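Local coordinates for CELL WALL surface anchor family protein (Streptococcus pneumoniae, PDB 2X9Y) that probably serves as the backbone pilin subunit (RrgB) from which the shaft of a pneumococcal surface pilus is built, at residues E38-T43 with T114-Y119; I128-E133 with V262-K267. The protein carries 1 engineered substitution. One frame throughout, in Å; residues are numbered along the deposited sequence.

How the contacts relate
Both contacts involve the Cna-B-like region at 33-145, but contact 1 belongs to its sheet framework whereas contact 2 joins the loop between strands 113-123 and 133-142 to the long strand 260-271. Along the chain they are in series: strand 113-123, which carries the second half of contact 1, runs on towards the loop of 128-133. Their centres lie 27 Å apart, yet the nearest atoms come to about 5 Å without touching. Strand 133-142 connects them. It starts as the loop of contact 2 ends, Glu133 pairing through its backbone with Val261, and it then passes along contact 1, where Tyr39 meets Asn135 and Ile41 meets Val137.

Contact 1 of 2, residues E38-T43 with T114-Y119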
loop_
_atom_site.group_PDB
_atom_site.type_symbol
_atom_site.label_atom_id
_atom_site.label_comp_id
_atom_site.label_asym_id
_atom_site.label_seq_id
_atom_site.Cartn_x
_atom_site.Cartn_y
_atom_site.Cartn_z
ATOM N N GLU A 38 2.676 13.107 -1.391
ATOM C CA GLU A 38 1.848 14.305 -1.368
ATOM C C GLU A 38 0.824 14.342 -2.503
ATOM O O GLU A 38 1.175 14.312 -3.680
ATOM C CB GLU A 38 2.712 15.564 -1.343
ATOM C CG GLU A 38 3.513 15.691 -0.059
ATOM C CD GLU A 38 3.755 17.130 0.360
ATOM O OE1 GLU A 38 4.018 17.976 -0.524
ATOM O OE2 GLU A 38 3.687 17.412 1.577
ATOM N N TYR A 39 -0.447 14.404 -2.125
ATOM C CA TYR A 39 -1.537 14.344 -3.084
ATOM C C TYR A 39 -2.196 15.689 -3.307
ATOM O O TYR A 39 -2.017 16.630 -2.540
ATOM C CB TYR A 39 -2.599 13.352 -2.624
ATOM C CG TYR A 39 -2.160 11.911 -2.688
ATOM C CD1 TYR A 39 -1.984 11.169 -1.528
ATOM C CD2 TYR A 39 -1.922 11.293 -3.907
ATOM C CE1 TYR A 39 -1.593 9.852 -1.581
ATOM C CE2 TYR A 39 -1.529 9.980 -3.969
ATOM C CZ TYR A 39 -1.363 9.262 -2.801
ATOM O OH TYR A 39 -0.966 7.946 -2.849
ATOM N N GLU A 40 -2.994 15.751 -4.359
ATOM C CA GLU A 40 -3.622 16.985 -4.773
ATOM C C GLU A 40 -4.883 16.630 -5.537
ATOM O O GLU A 40 -4.842 15.835 -6.480
ATOM C CB GLU A 40 -2.660 17.754 -5.668
ATOM C CG GLU A 40 -3.167 19.080 -6.191
ATOM C CD GLU A 40 -2.160 19.738 -7.122
ATOM O OE1 GLU A 40 -1.896 19.176 -8.209
ATOM O OE2 GLU A 40 -1.626 20.810 -6.762
ATOM N N ILE A 41 -6.005 17.195 -5.110
ATOM C CA ILE A 41 -7.260 17.025 -5.825
ATOM C C ILE A 41 -7.724 18.362 -6.382
ATOM O O ILE A 41 -7.895 19.321 -5.633
ATOM C CB ILE A 41 -8.367 16.482 -4.911
ATOM C CG1 ILE A 41 -7.919 15.185 -4.236
ATOM C CG2 ILE A 41 -9.645 16.269 -5.711
ATOM C CD1 ILE A 41 -8.796 14.784 -3.073
ATOM N N VAL A 42 -7.925 18.424 -7.694
ATOM C CA VAL A 42 -8.433 19.638 -8.324
ATOM C C VAL A 42 -9.841 19.432 -8.880
ATOM O O VAL A 42 -10.084 18.518 -9.667
ATOM C CB VAL A 42 -7.512 20.112 -9.455
ATOM C CG1 VAL A 42 -8.063 21.384 -10.081
ATOM C CG2 VAL A 42 -6.105 20.335 -8.930
ATOM N N THR A 43 -10.764 20.291 -8.460
ATOM C CA THR A 43 -12.146 20.224 -8.908
ATOM C C THR A 43 -12.555 21.543 -9.553
ATOM O O THR A 43 -12.273 22.613 -9.017
ATOM C CB THR A 43 -13.104 19.942 -7.735
ATOM O OG1 THR A 43 -12.645 18.801 -6.999
ATOM C CG2 THR A 43 -14.520 19.686 -8.248
ATOM N N THR A 114 -12.387 27.008 -9.023
ATOM C CA THR A 114 -11.419 25.938 -8.839
ATOM C C THR A 114 -11.255 25.625 -7.359
ATOM O O THR A 114 -10.954 26.508 -6.557
ATOM C CB THR A 114 -10.051 26.300 -9.430
ATOM O OG1 THR A 114 -10.197 26.609 -10.822
ATOM C CG2 THR A 114 -9.084 25.134 -9.270
ATOM N N VAL A 115 -11.474 24.367 -7.002
ATOM C CA VAL A 115 -11.286 23.924 -5.633
ATOM C C VAL A 115 -10.075 23.009 -5.570
ATOM O O VAL A 115 -10.012 22.005 -6.272
ATOM C CB VAL A 115 -12.516 23.166 -5.119
ATOM C CG1 VAL A 115 -12.298 22.707 -3.683
ATOM C CG2 VAL A 115 -13.761 24.041 -5.232
ATOM N N LYS A 116 -9.103 23.364 -4.740
ATOM C CA LYS A 116 -7.927 22.522 -4.573
ATOM C C LYS A 116 -7.829 21.969 -3.158
ATOM O O LYS A 116 -7.890 22.709 -2.176
ATOM C CB LYS A 116 -6.646 23.269 -4.938
ATOM C CG LYS A 116 -5.504 22.333 -5.290
ATOM C CD LYS A 116 -4.190 23.065 -5.527
ATOM C CE LYS A 116 -3.411 23.242 -4.234
ATOM N NZ LYS A 116 -1.985 23.603 -4.484
ATOM N N ILE A 117 -7.688 20.654 -3.069
ATOM C CA ILE A 117 -7.529 19.974 -1.801
ATOM C C ILE A 117 -6.215 19.218 -1.846
ATOM O O ILE A 117 -6.004 18.396 -2.742
ATOM C CB ILE A 117 -8.667 18.969 -1.573
ATOM C CG1 ILE A 117 -10.022 19.656 -1.757
ATOM C CG2 ILE A 117 -8.555 18.331 -0.191
ATOM C CD1 ILE A 117 -11.199 18.690 -1.816
ATOM N N THR A 118 -5.326 19.516 -0.902
ATOM C CA THR A 118 -4.069 18.791 -0.788
ATOM C C THR A 118 -3.949 18.123 0.573
ATOM O O THR A 118 -4.644 18.486 1.519
ATOM C CB THR A 118 -2.848 19.703 -1.002
ATOM O OG1 THR A 118 -2.771 20.667 0.054
ATOM C CG2 THR A 118 -2.940 20.414 -2.338
ATOM N N TYR A 119 -3.058 17.143 0.651
ATOM C CA TYR A 119 -2.816 16.378 1.868
ATOM C C TYR A 119 -1.756 15.340 1.543
ATOM O O TYR A 119 -1.231 15.316 0.433
ATOM C CB TYR A 119 -4.090 15.683 2.332
ATOM C CG TYR A 119 -4.711 14.815 1.273
ATOM C CD1 TYR A 119 -5.568 15.358 0.329
ATOM C CD2 TYR A 119 -4.434 13.456 1.206
ATOM C CE1 TYR A 119 -6.134 14.575 -0.646
ATOM C CE2 TYR A 119 -4.999 12.662 0.230
ATOM C CZ TYR A 119 -5.850 13.230 -0.690
ATOM O OH TYR A 119 -6.427 12.464 -1.671
HETATM O O HOH W 1 -10.638 19.437 -5.442
#
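Two inner strands of an antiparallel sheet in the Cna-B-like region meet here, the N-to-C directions of the short segments 166° apart. Tyr39, Ile41 and Thr43 make hydrogen-bonded pairs with Tyr119, Ile117 and Val115. The bond from Ile41 N to Ile117 O measures 2.7 Å. At its end Tyr39 N gives Tyr119 O a bond of 2.8 Å, while the return bond from Tyr119 N to Tyr39 O is weak (3.4 Å). On the face carrying these pairs, Tyr119 CG lies between its backbone N and carbonyl carbon (chi1 55°), swinging the ring towards 38-43. Tyr39 CB sits over one ring face in a CH-pi contact, 4.0 Å from the Tyr119 centroid. Ile41 CD1 lies at the edge of the same ring, in its plane, 3.6 Å from Tyr119 CE1. On the other face Glu40 OE2 and Lys116 NZ form a long salt bridge of 3.6 Å, while Glu40 OE1 bonds Ala16 N. A water donates to Val115 O (2.8 Å) and bonds Thr43 OG1, which also meets Trp56 NE1. Tyr119 OH bonds Asp58 and Lys10. Strands 7-12 and 64-75 flank the pair, and strands 53-60 and 133-142 cover the Ile41 and Ile117 face.

Contact 2 of 2, residues I128-E133 with V262-K267; sequences IVEVPE and VTYGKK
Thr263 O takes the backbone hydrogen bond that joins the two segments directly: Glu130 N donates to it over 2.9 Å. The N-H...O angle is 167° and the C=O...N angle 177°, so the bond is nearly straight at both ends. Val129 CA adds a CA-H...O contact of 3.6 Å to the same Thr263 O. A second link is indirect. One water donates to Ile128 O at 3.0 Å and accepts from Thr263 N at 2.7 Å, tying both backbone polar groups of Thr263 to the loop. Residues 128-131 form a type II beta turn, closed by Val131 N to Ile128 O (2.9 Å), with Glu130 third, at positive phi. The turn thus presents the amide of Glu130 to the start of strand 260-271, so this loop of a Cna-B-like region, between strands 113-123 and 133-142, meets a strand that pairs with both 133-142 and 379-385. Apolar branches pack on both sides of the bond. Val129 CG1 lies against the peptide between Tyr264 and Gly265, 3.6 Å from Gly265 N. Val262 CG2, held anti to the backbone N (chi1 to CG1 70°), rests against the turn, 3.6 Å from Glu130 CA. The carboxylate of Glu130 turns elsewhere, OE1 bonding Ser418 OG and OE2 bonding Tyr417 N. Gly265 N donates to another water at 3.1 Å, beside Glu130 OE2, while Thr383 packs against Val129.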
loop_
_atom_site.group_PDB
_atom_site.type_symbol
_atom_site.label_atom_id
_atom_site.label_comp_id
_atom_site.label_asym_id
_atom_site.label_seq_id
_atom_site.Cartn_x
_atom_site.Cartn_y
_atom_site.Cartn_z
ATOM N N ILE A 128 3.546 -4.205 0.221
ATOM C CA ILE A 128 4.235 -5.403 -0.230
ATOM C C ILE A 128 5.034 -5.057 -1.474
ATOM O O ILE A 128 4.525 -4.392 -2.375
ATOM C CB ILE A 128 3.237 -6.532 -0.563
ATOM C CG1 ILE A 128 2.392 -6.881 0.664
ATOM C CG2 ILE A 128 3.967 -7.765 -1.071
ATOM C CD1 ILE A 128 3.214 -7.283 1.878
ATOM N N VAL A 129 6.285 -5.497 -1.518
ATOM C CA VAL A 129 7.168 -5.181 -2.637
ATOM C C VAL A 129 6.521 -5.469 -3.989
ATOM O O VAL A 129 5.932 -6.525 -4.191
ATOM C CB VAL A 129 8.492 -5.948 -2.540
ATOM C CG1 VAL A 129 9.304 -5.784 -3.821
ATOM C CG2 VAL A 129 9.276 -5.457 -1.352
ATOM N N GLU A 130 6.632 -4.510 -4.902
ATOM C CA GLU A 130 6.113 -4.644 -6.263
ATOM C C GLU A 130 4.590 -4.731 -6.348
ATOM O O GLU A 130 4.038 -4.931 -7.427
ATOM C CB GLU A 130 6.751 -5.837 -6.977
ATOM C CG GLU A 130 8.157 -5.580 -7.505
ATOM C CD GLU A 130 8.684 -6.747 -8.329
ATOM O OE1 GLU A 130 7.863 -7.439 -8.971
ATOM O OE2 GLU A 130 9.916 -6.972 -8.334
ATOM N N VAL A 131 3.915 -4.588 -5.212
ATOM C CA VAL A 131 2.459 -4.510 -5.199
ATOM C C VAL A 131 2.038 -3.072 -4.935
ATOM O O VAL A 131 2.303 -2.533 -3.863
ATOM C CB VAL A 131 1.845 -5.427 -4.128
ATOM C CG1 VAL A 131 0.365 -5.144 -3.977
ATOM C CG2 VAL A 131 2.074 -6.887 -4.491
ATOM N N PRO A 132 1.381 -2.442 -5.918
ATOM C CA PRO A 132 1.056 -1.016 -5.811
ATOM C C PRO A 132 0.093 -0.721 -4.663
ATOM O O PRO A 132 -0.738 -1.556 -4.311
ATOM C CB PRO A 132 0.381 -0.704 -7.154
ATOM C CG PRO A 132 0.726 -1.849 -8.054
ATOM C CD PRO A 132 0.859 -3.035 -7.159
ATOM N N GLU A 133 0.232 0.462 -4.077
ATOM C CA GLU A 133 -0.721 0.965 -3.099
ATOM C C GLU A 133 -1.396 2.161 -3.738
ATOM O O GLU A 133 -0.824 2.793 -4.626
ATOM C CB GLU A 133 -0.007 1.378 -1.813
ATOM C CG GLU A 133 0.650 0.221 -1.081
ATOM C CD GLU A 133 -0.361 -0.732 -0.471
ATOM O OE1 GLU A 133 -1.384 -0.253 0.052
ATOM O OE2 GLU A 133 -0.138 -1.960 -0.509
ATOM N N VAL A 262 4.702 2.507 -5.214
ATOM C CA VAL A 262 5.259 1.165 -5.057
ATOM C C VAL A 262 6.707 1.162 -4.556
ATOM O O VAL A 262 7.483 2.076 -4.859
ATOM C CB VAL A 262 5.187 0.399 -6.389
ATOM C CG1 VAL A 262 6.173 0.989 -7.391
ATOM C CG2 VAL A 262 5.447 -1.085 -6.168
ATOM N N THR A 263 7.058 0.139 -3.778
ATOM C CA THR A 263 8.432 -0.055 -3.320
ATOM C C THR A 263 9.027 -1.293 -3.964
ATOM O O THR A 263 8.313 -2.239 -4.286
ATOM C CB THR A 263 8.525 -0.274 -1.802
ATOM O OG1 THR A 263 7.747 -1.419 -1.435
ATOM C CG2 THR A 263 8.020 0.922 -1.053
ATOM N N TYR A 264 10.344 -1.287 -4.128
ATOM C CA TYR A 264 11.046 -2.413 -4.724
ATOM C C TYR A 264 11.831 -3.198 -3.679
ATOM O O TYR A 264 11.818 -2.864 -2.494
ATOM C CB TYR A 264 11.963 -1.931 -5.845
ATOM C CG TYR A 264 11.225 -1.184 -6.930
ATOM C CD1 TYR A 264 9.903 -1.496 -7.234
ATOM C CD2 TYR A 264 11.845 -0.182 -7.661
ATOM C CE1 TYR A 264 9.215 -0.824 -8.227
ATOM C CE2 TYR A 264 11.163 0.498 -8.659
ATOM C CZ TYR A 264 9.850 0.172 -8.936
ATOM O OH TYR A 264 9.166 0.840 -9.926
ATOM N N GLY A 265 12.509 -4.250 -4.119
ATOM C CA GLY A 265 13.254 -5.097 -3.207
ATOM C C GLY A 265 14.205 -6.021 -3.934
ATOM O O GLY A 265 14.292 -5.992 -5.161
ATOM N N LYS A 266 14.924 -6.842 -3.177
ATOM C CA LYS A 266 15.885 -7.767 -3.763
ATOM C C LYS A 266 16.036 -9.014 -2.903
ATOM O O LYS A 266 16.061 -8.931 -1.675
ATOM C CB LYS A 266 17.240 -7.089 -3.938
ATOM C CG LYS A 266 18.232 -7.909 -4.739
ATOM C CD LYS A 266 17.906 -7.851 -6.222
ATOM C CE LYS A 266 18.845 -8.738 -7.021
ATOM N NZ LYS A 266 18.689 -10.164 -6.628
ATOM N N LYS A 267 16.133 -10.168 -3.556
ATOM C CA LYS A 267 16.289 -11.438 -2.855
ATOM C C LYS A 267 17.669 -12.029 -3.093
ATOM O O LYS A 267 18.260 -11.845 -4.160
ATOM C CB LYS A 267 15.207 -12.428 -3.281
ATOM C CG LYS A 267 13.803 -11.981 -2.920
ATOM C CD LYS A 267 12.864 -13.168 -2.839
ATOM C CE LYS A 267 12.457 -13.652 -4.215
ATOM N NZ LYS A 267 11.133 -13.090 -4.615
HETATM O O HOH W 2 5.040 -1.510 -2.959
HETATM O O HOH W 3 11.801 -5.022 -7.047
#